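Local coordinates for protein putative oxidoreductase (PDB 3E82) that probably acts as a nucleotide-dependent oxidoreductase of the Gfo/Idh/MocA family, at residues M104-A107 and R108-I111; Q257-S260 and Q261-G265; T204-D207 and G208-I211; I136-V139 and I140-T144. All blocks are in the same frame, centred on the assembly; numbering follows the deposited sequence.

Interaction 1: M104-A107 and R108-I111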
loop_
_atom_site.group_PDB
_atom_site.type_symbol
_atom_site.label_atom_id
_atom_site.label_comp_id
_atom_site.label_asym_id
_atom_site.label_seq_id
_atom_site.Cartn_x
_atom_site.Cartn_y
_atom_site.Cartn_z
HETATM N N MSE B 104 7.424 -20.818 17.222
HETATM C CA MSE B 104 7.465 -20.023 18.438
HETATM C C MSE B 104 7.704 -20.738 19.760
HETATM O O MSE B 104 8.347 -20.178 20.649
HETATM C CB MSE B 104 6.219 -19.152 18.512
HETATM C CG MSE B 104 6.214 -18.113 17.401
HETATM SE SE MSE B 104 4.736 -16.904 17.537
HETATM C CE MSE B 104 5.393 -15.802 18.997
ATOM N N GLN B 105 7.215 -21.966 19.912
ATOM C CA GLN B 105 7.458 -22.636 21.181
ATOM C C GLN B 105 8.960 -22.858 21.407
ATOM O O GLN B 105 9.448 -22.655 22.512
ATOM C CB GLN B 105 6.671 -23.961 21.293
ATOM C CG GLN B 105 7.231 -25.164 20.574
ATOM C CD GLN B 105 6.657 -26.486 21.120
ATOM O OE1 GLN B 105 5.442 -26.647 21.248
ATOM N NE2 GLN B 105 7.537 -27.429 21.436
ATOM N N GLU B 106 9.703 -23.240 20.370
ATOM C CA GLU B 106 11.137 -23.450 20.546
ATOM C C GLU B 106 11.821 -22.117 20.835
ATOM O O GLU B 106 12.769 -22.060 21.618
ATOM C CB GLU B 106 11.761 -24.110 19.314
ATOM C CG GLU B 106 11.114 -25.444 18.953
ATOM C CD GLU B 106 12.125 -26.514 18.560
ATOM O OE1 GLU B 106 13.151 -26.176 17.926
ATOM O OE2 GLU B 106 11.879 -27.701 18.877
ATOM N N ALA B 107 11.341 -21.041 20.214
ATOM C CA ALA B 107 11.927 -19.729 20.474
ATOM C C ALA B 107 11.739 -19.444 21.970
ATOM O O ALA B 107 12.671 -19.048 22.663
ATOM C CB ALA B 107 11.227 -18.658 19.639
ATOM N N ARG B 108 10.529 -19.666 22.471
ATOM C CA ARG B 108 10.257 -19.414 23.882
ATOM C C ARG B 108 11.118 -20.292 24.777
ATOM O O ARG B 108 11.567 -19.855 25.840
ATOM C CB ARG B 108 8.776 -19.641 24.199
ATOM C CG ARG B 108 7.872 -18.572 23.612
ATOM C CD ARG B 108 6.440 -18.659 24.127
ATOM N NE ARG B 108 5.680 -17.468 23.754
ATOM C CZ ARG B 108 4.835 -17.396 22.730
ATOM N NH1 ARG B 108 4.618 -18.457 21.965
ATOM N NH2 ARG B 108 4.223 -16.249 22.455
ATOM N N GLU B 109 11.351 -21.528 24.344
ATOM C CA GLU B 109 12.166 -22.443 25.130
ATOM C C GLU B 109 13.599 -21.920 25.208
ATOM O O GLU B 109 14.202 -21.938 26.276
ATOM C CB GLU B 109 12.123 -23.855 24.528
ATOM C CG GLU B 109 10.705 -24.429 24.463
ATOM C CD GLU B 109 10.651 -25.874 23.980
ATOM O OE1 GLU B 109 11.466 -26.251 23.101
ATOM O OE2 GLU B 109 9.777 -26.625 24.468
ATOM N N LEU B 110 14.129 -21.431 24.087
ATOM C CA LEU B 110 15.488 -20.889 24.072
ATOM C C LEU B 110 15.606 -19.659 24.973
ATOM O O LEU B 110 16.584 -19.510 25.705
ATOM C CB LEU B 110 15.920 -20.535 22.644
ATOM C CG LEU B 110 16.109 -21.735 21.712
ATOM C CD1 LEU B 110 16.671 -21.271 20.383
ATOM C CD2 LEU B 110 17.065 -22.749 22.361
ATOM N N ILE B 111 14.607 -18.781 24.921
ATOM C CA ILE B 111 14.612 -17.586 25.756
ATOM C C ILE B 111 14.701 -17.996 27.232
ATOM O O ILE B 111 15.533 -17.473 27.980
ATOM C CB ILE B 111 13.339 -16.735 25.504
ATOM C CG1 ILE B 111 13.382 -16.162 24.076
ATOM C CG2 ILE B 111 13.249 -15.591 26.522
ATOM C CD1 ILE B 111 12.137 -15.380 23.673
#
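The guanidinium of Arg108 meets the methyl end of Met104, modelled as selenomethionine, on a slant: CE of Met104 comes to 3.7 Å from NH2 of Arg108. The bend of Met104 at its third torsion (chi3 76°) swings CE back to that plate, while the arginine chain runs out extended from CG to NE. Two outside anchors then fix the plate's rotation, a salt bridge from NE to Glu351 and a hydrogen bond from NH2 to the carbonyl of Asp346. One helical step on, Gln105 and Glu109 lie alongside each other and point the same way, with amide and carboxylate planes 53° apart. NE2 of Gln105 stays 3.9 Å from OE2 of Glu109, so this is a loose approach. Glu109 spends its OE1 on Arg85 instead, which probably also eases the proximity of Glu106, whose OE2 is 4.5 Å from OE1 of Glu109. Underneath run ordinary i to i+4 bonds, such as Arg108 N to Met104 O at 2.9 Å. This turn opens helix 104-116, the crossover between parallel strands 93-96 and 121-123 of the Rossmann domain; Met104 faces helix 320-339, Leu110 packs against helix 80-89, and Ala107 rests on Phe100 and Thr101.

Interaction 2: Q257-S260 and Q261-G265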
loop_
_atom_site.group_PDB
_atom_site.type_symbol
_atom_site.label_atom_id
_atom_site.label_comp_id
_atom_site.label_asym_id
_atom_site.label_seq_id
_atom_site.Cartn_x
_atom_site.Cartn_y
_atom_site.Cartn_z
ATOM N N GLN B 257 22.963 0.543 1.144
ATOM C CA GLN B 257 23.867 -0.213 0.267
ATOM C C GLN B 257 24.896 -1.115 0.958
ATOM O O GLN B 257 25.802 -1.627 0.295
ATOM C CB GLN B 257 24.636 0.740 -0.666
ATOM C CG GLN B 257 25.629 1.652 0.066
ATOM C CD GLN B 257 26.767 2.173 -0.821
ATOM O OE1 GLN B 257 27.420 3.163 -0.481
ATOM N NE2 GLN B 257 27.014 1.501 -1.947
ATOM N N GLN B 258 24.776 -1.317 2.265
ATOM C CA GLN B 258 25.751 -2.156 2.958
ATOM C C GLN B 258 25.813 -3.564 2.390
ATOM O O GLN B 258 26.901 -4.105 2.192
ATOM C CB GLN B 258 25.449 -2.237 4.455
ATOM C CG GLN B 258 25.620 -0.931 5.181
ATOM C CD GLN B 258 25.229 -1.039 6.632
ATOM O OE1 GLN B 258 25.870 -1.752 7.412
ATOM N NE2 GLN B 258 24.165 -0.347 7.006
ATOM N N GLU B 259 24.656 -4.161 2.123
ATOM C CA GLU B 259 24.651 -5.513 1.584
ATOM C C GLU B 259 25.415 -5.591 0.262
ATOM O O GLU B 259 26.234 -6.490 0.069
ATOM C CB GLU B 259 23.221 -6.026 1.386
ATOM C CG GLU B 259 23.184 -7.497 0.973
ATOM C CD GLU B 259 21.784 -8.010 0.681
ATOM O OE1 GLU B 259 21.155 -7.523 -0.287
ATOM O OE2 GLU B 259 21.317 -8.906 1.417
ATOM N N SER B 260 25.152 -4.650 -0.643
ATOM C CA SER B 260 25.832 -4.633 -1.939
ATOM C C SER B 260 27.322 -4.445 -1.733
ATOM O O SER B 260 28.138 -5.039 -2.442
ATOM C CB SER B 260 25.305 -3.501 -2.817
ATOM O OG SER B 260 23.907 -3.613 -2.974
ATOM N N GLN B 261 27.678 -3.605 -0.767
ATOM C CA GLN B 261 29.079 -3.376 -0.477
ATOM C C GLN B 261 29.710 -4.690 0.010
ATOM O O GLN B 261 30.778 -5.075 -0.457
ATOM C CB GLN B 261 29.228 -2.260 0.565
ATOM C CG GLN B 261 28.805 -0.889 0.033
ATOM C CD GLN B 261 29.048 0.230 1.023
ATOM O OE1 GLN B 261 28.487 0.238 2.117
ATOM N NE2 GLN B 261 29.888 1.186 0.642
ATOM N N LEU B 262 29.038 -5.387 0.923
ATOM C CA LEU B 262 29.552 -6.655 1.439
ATOM C C LEU B 262 29.725 -7.665 0.315
ATOM O O LEU B 262 30.742 -8.348 0.237
ATOM C CB LEU B 262 28.615 -7.234 2.506
ATOM C CG LEU B 262 28.634 -6.590 3.896
ATOM C CD1 LEU B 262 27.548 -7.239 4.764
ATOM C CD2 LEU B 262 30.028 -6.761 4.538
ATOM N N LEU B 263 28.726 -7.764 -0.556
ATOM C CA LEU B 263 28.792 -8.689 -1.682
ATOM C C LEU B 263 29.974 -8.359 -2.575
ATOM O O LEU B 263 30.572 -9.245 -3.176
ATOM C CB LEU B 263 27.505 -8.626 -2.511
ATOM C CG LEU B 263 26.259 -9.255 -1.886
ATOM C CD1 LEU B 263 25.031 -8.946 -2.732
ATOM C CD2 LEU B 263 26.467 -10.755 -1.767
ATOM N N ALA B 264 30.308 -7.075 -2.655
ATOM C CA ALA B 264 31.418 -6.616 -3.478
ATOM C C ALA B 264 32.741 -6.738 -2.728
ATOM O O ALA B 264 33.796 -6.375 -3.250
ATOM C CB ALA B 264 31.187 -5.169 -3.902
ATOM N N GLY B 265 32.678 -7.236 -1.497
ATOM C CA GLY B 265 33.885 -7.406 -0.711
ATOM C C GLY B 265 34.467 -6.162 -0.070
ATOM O O GLY B 265 35.654 -6.136 0.242
#
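Gln257 and Gln261, one helical turn apart, lay their side-chain amides one over the other, the planes only 10° apart and CD of Gln257 3.5 Å from CD of Gln261. The Gln257 chain reaches there because CG sits between the backbone N and the carbonyl carbon (chi1 67°) and then runs extended. Beneath the stack, CG of Gln261 closes to 3.1 Å from the carbonyl O of Gln257, the same oxygen that accepts the hydrogen bond from Gln261 N at 2.9 Å. What holds the Gln261 amide in its place is the next shell: NE2 donates to the carbonyl of Asp272 and OE1 accepts from Gly274 N, so both polar ends of this buried group are satisfied. Trp273, between those two anchors in sequence, packs on Gln258, Gln261 and Leu262. Leu262 also leans on Thr21 and Phe22, and Leu263 on Phe17, all from helix 17-28 of the Rossmann domain. Gln257 takes the N-cap position of the short helix 258-263, and Gly265, at positive phi (78°), leaves it in a Schellman motif with two bonds back into the last turn, among the bonds there Gly265 N to Leu262 O at 2.8 Å.

Interaction 3: T204-D207 and G208-I211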
loop_
_atom_site.group_PDB
_atom_site.type_symbol
_atom_site.label_atom_id
_atom_site.label_comp_id
_atom_site.label_asym_id
_atom_site.label_seq_id
_atom_site.Cartn_x
_atom_site.Cartn_y
_atom_site.Cartn_z
ATOM N N THR B 204 1.408 -15.516 -5.083
ATOM C CA THR B 204 2.402 -15.948 -6.060
ATOM C C THR B 204 1.870 -15.417 -7.390
ATOM O O THR B 204 0.918 -15.965 -7.944
ATOM C CB THR B 204 2.493 -17.492 -6.120
ATOM O OG1 THR B 204 2.838 -17.996 -4.821
ATOM C CG2 THR B 204 3.547 -17.933 -7.132
ATOM N N LEU B 205 2.483 -14.351 -7.894
ATOM C CA LEU B 205 2.026 -13.718 -9.131
ATOM C C LEU B 205 2.901 -13.909 -10.370
ATOM O O LEU B 205 2.401 -13.866 -11.494
ATOM C CB LEU B 205 1.823 -12.220 -8.885
ATOM C CG LEU B 205 0.928 -11.837 -7.698
ATOM C CD1 LEU B 205 0.900 -10.323 -7.553
ATOM C CD2 LEU B 205 -0.481 -12.389 -7.909
ATOM N N ARG B 206 4.200 -14.099 -10.191
ATOM C CA ARG B 206 5.059 -14.284 -11.357
ATOM C C ARG B 206 4.701 -15.566 -12.093
ATOM O O ARG B 206 4.346 -16.575 -11.482
ATOM C CB ARG B 206 6.535 -14.322 -10.957
ATOM C CG ARG B 206 7.131 -12.958 -10.654
ATOM C CD ARG B 206 8.550 -13.095 -10.173
ATOM N NE ARG B 206 8.639 -14.023 -9.053
ATOM C CZ ARG B 206 9.784 -14.458 -8.541
ATOM N NH1 ARG B 206 10.939 -14.044 -9.051
ATOM N NH2 ARG B 206 9.774 -15.308 -7.523
ATOM N N ASP B 207 4.783 -15.501 -13.418
ATOM C CA ASP B 207 4.489 -16.643 -14.267
ATOM C C ASP B 207 5.585 -17.681 -14.024
ATOM O O ASP B 207 6.767 -17.411 -14.256
ATOM C CB ASP B 207 4.481 -16.198 -15.734
ATOM C CG ASP B 207 3.906 -17.250 -16.668
ATOM O OD1 ASP B 207 2.753 -17.684 -16.438
ATOM O OD2 ASP B 207 4.600 -17.639 -17.635
ATOM N N GLY B 208 5.193 -18.853 -13.533
ATOM C CA GLY B 208 6.161 -19.904 -13.270
ATOM C C GLY B 208 6.654 -19.973 -11.832
ATOM O O GLY B 208 7.350 -20.916 -11.461
ATOM N N ALA B 209 6.300 -18.983 -11.018
ATOM C CA ALA B 209 6.729 -18.974 -9.624
ATOM C C ALA B 209 6.002 -20.055 -8.834
ATOM O O ALA B 209 4.879 -20.429 -9.164
ATOM C CB ALA B 209 6.467 -17.605 -9.001
ATOM N N GLU B 210 6.651 -20.558 -7.789
ATOM C CA GLU B 210 6.053 -21.595 -6.962
ATOM C C GLU B 210 6.004 -21.193 -5.497
ATOM O O GLU B 210 5.500 -21.940 -4.659
ATOM C CB GLU B 210 6.829 -22.905 -7.121
ATOM C CG GLU B 210 6.856 -23.410 -8.555
ATOM C CD GLU B 210 7.109 -24.904 -8.647
ATOM O OE1 GLU B 210 6.333 -25.675 -8.032
ATOM O OE2 GLU B 210 8.074 -25.303 -9.337
ATOM N N ILE B 211 6.532 -20.011 -5.195
ATOM C CA ILE B 211 6.547 -19.492 -3.830
ATOM C C ILE B 211 6.020 -18.066 -3.888
ATOM O O ILE B 211 6.172 -17.397 -4.911
ATOM C CB ILE B 211 7.980 -19.427 -3.254
ATOM C CG1 ILE B 211 8.912 -20.339 -4.051
ATOM C CG2 ILE B 211 7.961 -19.829 -1.791
ATOM C CD1 ILE B 211 10.378 -20.230 -3.642
HETATM O O HOH W 1 8.276 -16.950 -6.226
#
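Ala209 turns its methyl in toward Thr204, the two facing each other across a loop that doubles back through a type II beta turn from Arg206 to Ala209. The loop links the neighbouring antiparallel strands 197-203 and 214-220 at the edge of the large mixed sheet. CG2 of Thr204 presses to 3.5 Å from CB of Ala209, tighter than usual for two carbons; CG2 points there because it stands anti to the backbone N while OG1 takes the place beside it (chi1 -59°). That leaves OG1 of Thr204 beside the carbonyl group of Ile211, 3.3 Å from its C atom. The Ala209 methyl also touches CB of Arg206 at 3.8 Å, so it is wedged between two residues of the incoming arm. Gly208 occupies the third position of the turn with phi 96°, where a side chain would collide with the carbonyl O of Asp207. One bond closes the turn, Ala209 N to Arg206 O at 3.1 Å, and the donor stands well above the carbonyl plane. Arg206 is itself tied down by a salt bridge to Asp213 and by the carbonyl of Arg159, while Leu205 offers its carbonyl to Lys149 of the second subunit. At the edge of the Arg206 guanidinium, in its plane, a water accepts from NH2 at 2.6 Å and donates to Ile211 O at 2.5 Å.

Interaction 4: I136-V139 and I140-T144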
loop_
_atom_site.group_PDB
_atom_site.type_symbol
_atom_site.label_atom_id
_atom_site.label_comp_id
_atom_site.label_asym_id
_atom_site.label_seq_id
_atom_site.Cartn_x
_atom_site.Cartn_y
_atom_site.Cartn_z
ATOM N N ILE B 136 14.996 7.859 8.142
ATOM C CA ILE B 136 13.558 7.966 8.377
ATOM C C ILE B 136 13.257 8.149 9.856
ATOM O O ILE B 136 12.414 8.967 10.235
ATOM C CB ILE B 136 12.812 6.704 7.879
ATOM C CG1 ILE B 136 12.811 6.674 6.348
ATOM C CG2 ILE B 136 11.400 6.665 8.445
ATOM C CD1 ILE B 136 12.282 7.945 5.697
ATOM N N ARG B 137 13.944 7.380 10.695
ATOM C CA ARG B 137 13.737 7.473 12.134
ATOM C C ARG B 137 14.074 8.884 12.603
ATOM O O ARG B 137 13.376 9.459 13.433
ATOM C CB ARG B 137 14.622 6.465 12.873
ATOM C CG ARG B 137 14.348 6.384 14.375
ATOM C CD ARG B 137 15.359 5.477 15.081
ATOM N NE ARG B 137 15.139 5.424 16.527
ATOM C CZ ARG B 137 14.362 4.535 17.145
ATOM N NH1 ARG B 137 13.724 3.602 16.448
ATOM N NH2 ARG B 137 14.211 4.588 18.464
ATOM N N GLN B 138 15.155 9.430 12.054
ATOM C CA GLN B 138 15.610 10.765 12.406
ATOM C C GLN B 138 14.560 11.823 12.084
ATOM O O GLN B 138 14.269 12.681 12.907
ATOM C CB GLN B 138 16.909 11.081 11.661
ATOM C CG GLN B 138 17.415 12.494 11.870
ATOM C CD GLN B 138 18.634 12.808 11.014
ATOM O OE1 GLN B 138 18.591 12.710 9.777
ATOM N NE2 GLN B 138 19.727 13.187 11.663
ATOM N N VAL B 139 13.993 11.763 10.885
ATOM C CA VAL B 139 12.977 12.740 10.499
ATOM C C VAL B 139 11.745 12.632 11.399
ATOM O O VAL B 139 11.212 13.646 11.851
ATOM C CB VAL B 139 12.556 12.565 9.024
ATOM C CG1 VAL B 139 11.449 13.560 8.679
ATOM C CG2 VAL B 139 13.768 12.780 8.110
ATOM N N ILE B 140 11.302 11.408 11.671
ATOM C CA ILE B 140 10.143 11.206 12.535
ATOM C C ILE B 140 10.385 11.769 13.938
ATOM O O ILE B 140 9.564 12.527 14.466
ATOM C CB ILE B 140 9.793 9.704 12.688
ATOM C CG1 ILE B 140 9.363 9.126 11.332
ATOM C CG2 ILE B 140 8.690 9.530 13.745
ATOM C CD1 ILE B 140 9.106 7.619 11.343
ATOM N N GLU B 141 11.508 11.386 14.538
ATOM C CA GLU B 141 11.854 11.836 15.886
ATOM C C GLU B 141 12.089 13.341 15.994
ATOM O O GLU B 141 11.892 13.928 17.059
ATOM C CB GLU B 141 13.077 11.071 16.387
ATOM C CG GLU B 141 12.716 9.706 16.963
ATOM C CD GLU B 141 13.928 8.834 17.234
ATOM O OE1 GLU B 141 15.009 9.382 17.546
ATOM O OE2 GLU B 141 13.788 7.594 17.144
ATOM N N GLN B 142 12.513 13.947 14.888
ATOM C CA GLN B 142 12.751 15.386 14.807
ATOM C C GLN B 142 11.431 16.131 15.004
ATOM O O GLN B 142 11.416 17.305 15.382
ATOM C CB GLN B 142 13.288 15.755 13.422
ATOM C CG GLN B 142 14.787 15.891 13.282
ATOM C CD GLN B 142 15.215 15.854 11.815
ATOM O OE1 GLN B 142 14.414 16.119 10.904
ATOM N NE2 GLN B 142 16.482 15.531 11.582
ATOM N N GLY B 143 10.327 15.440 14.732
ATOM C CA GLY B 143 9.011 16.047 14.854
ATOM C C GLY B 143 8.630 16.735 13.549
ATOM O O GLY B 143 7.577 17.359 13.437
ATOM N N THR B 144 9.490 16.592 12.547
ATOM C CA THR B 144 9.284 17.210 11.247
ATOM C C THR B 144 7.979 16.851 10.540
ATOM O O THR B 144 7.418 17.675 9.810
ATOM C CB THR B 144 10.443 16.866 10.298
ATOM O OG1 THR B 144 11.684 17.153 10.948
ATOM C CG2 THR B 144 10.342 17.680 9.009
#
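Ile136 and Ile140 form the tight side, CG2 of Ile136 meeting CD1 of Ile140 at 3.8 Å as the two side chains cross at a slant. A turn further, CG1 of Val139 touches CB of Thr144 at the same 3.8 Å. Ile136, Val139 and Ile140 face the mixed sheet: Ile136 and Ile140 both lie on Phe151 of strand 148-156, and Val139 rests on Leu280 and Ile282. Both flanks run to the C-terminal end of helix 131-142, where Gly143, at phi 88°, breaks the helical path in a Schellman motif, its N bonded to Ile140 O at 3.0 Å, and Thr144 N adds only a weak bond to Val139 O. The outer side is polar and more open. Arg137 stretches out with CG opposite the backbone N (chi1 -173°) and extended to NE, and the exposed Glu141 answers with a salt bridge, OE2 to NE of Arg137 at 2.6 Å. The carboxylate oxygen comes over one face of the guanidinium, not along its rim, and the two planes stand 86° apart, so the pairing is not the flat two-pronged kind. Gln138 hands its OE1 to Gln292 of strand 289-292, while the side chain of Gln142 crosses that of Gln138, the amide planes 33° apart.

In the fold
The four contacts are separate local turns, none touching another. Interaction 1 belongs to the Rossmann domain; the other three lie in the C-terminal alpha/beta domain. Interaction 2 nevertheless reaches across, its leucines touching helix 17-28, whose start carries part of a GxGxxG-like pattern (Gly14, Gly16, Gly19), consistent with the dinucleotide-binding turn of Rossmann folds. The centres of interaction 1 and interaction 2 are about 32 Å apart, on opposite sides of the chain's centre. Interactions 3 and 4 both adjoin the mixed sheet, yet their centres are about 38 Å apart: residues 136-144 pack on it, whereas residues 204-211 connect the ends of its outermost strand 197-203 and the neighbouring strand 214-220, and reach the second subunit.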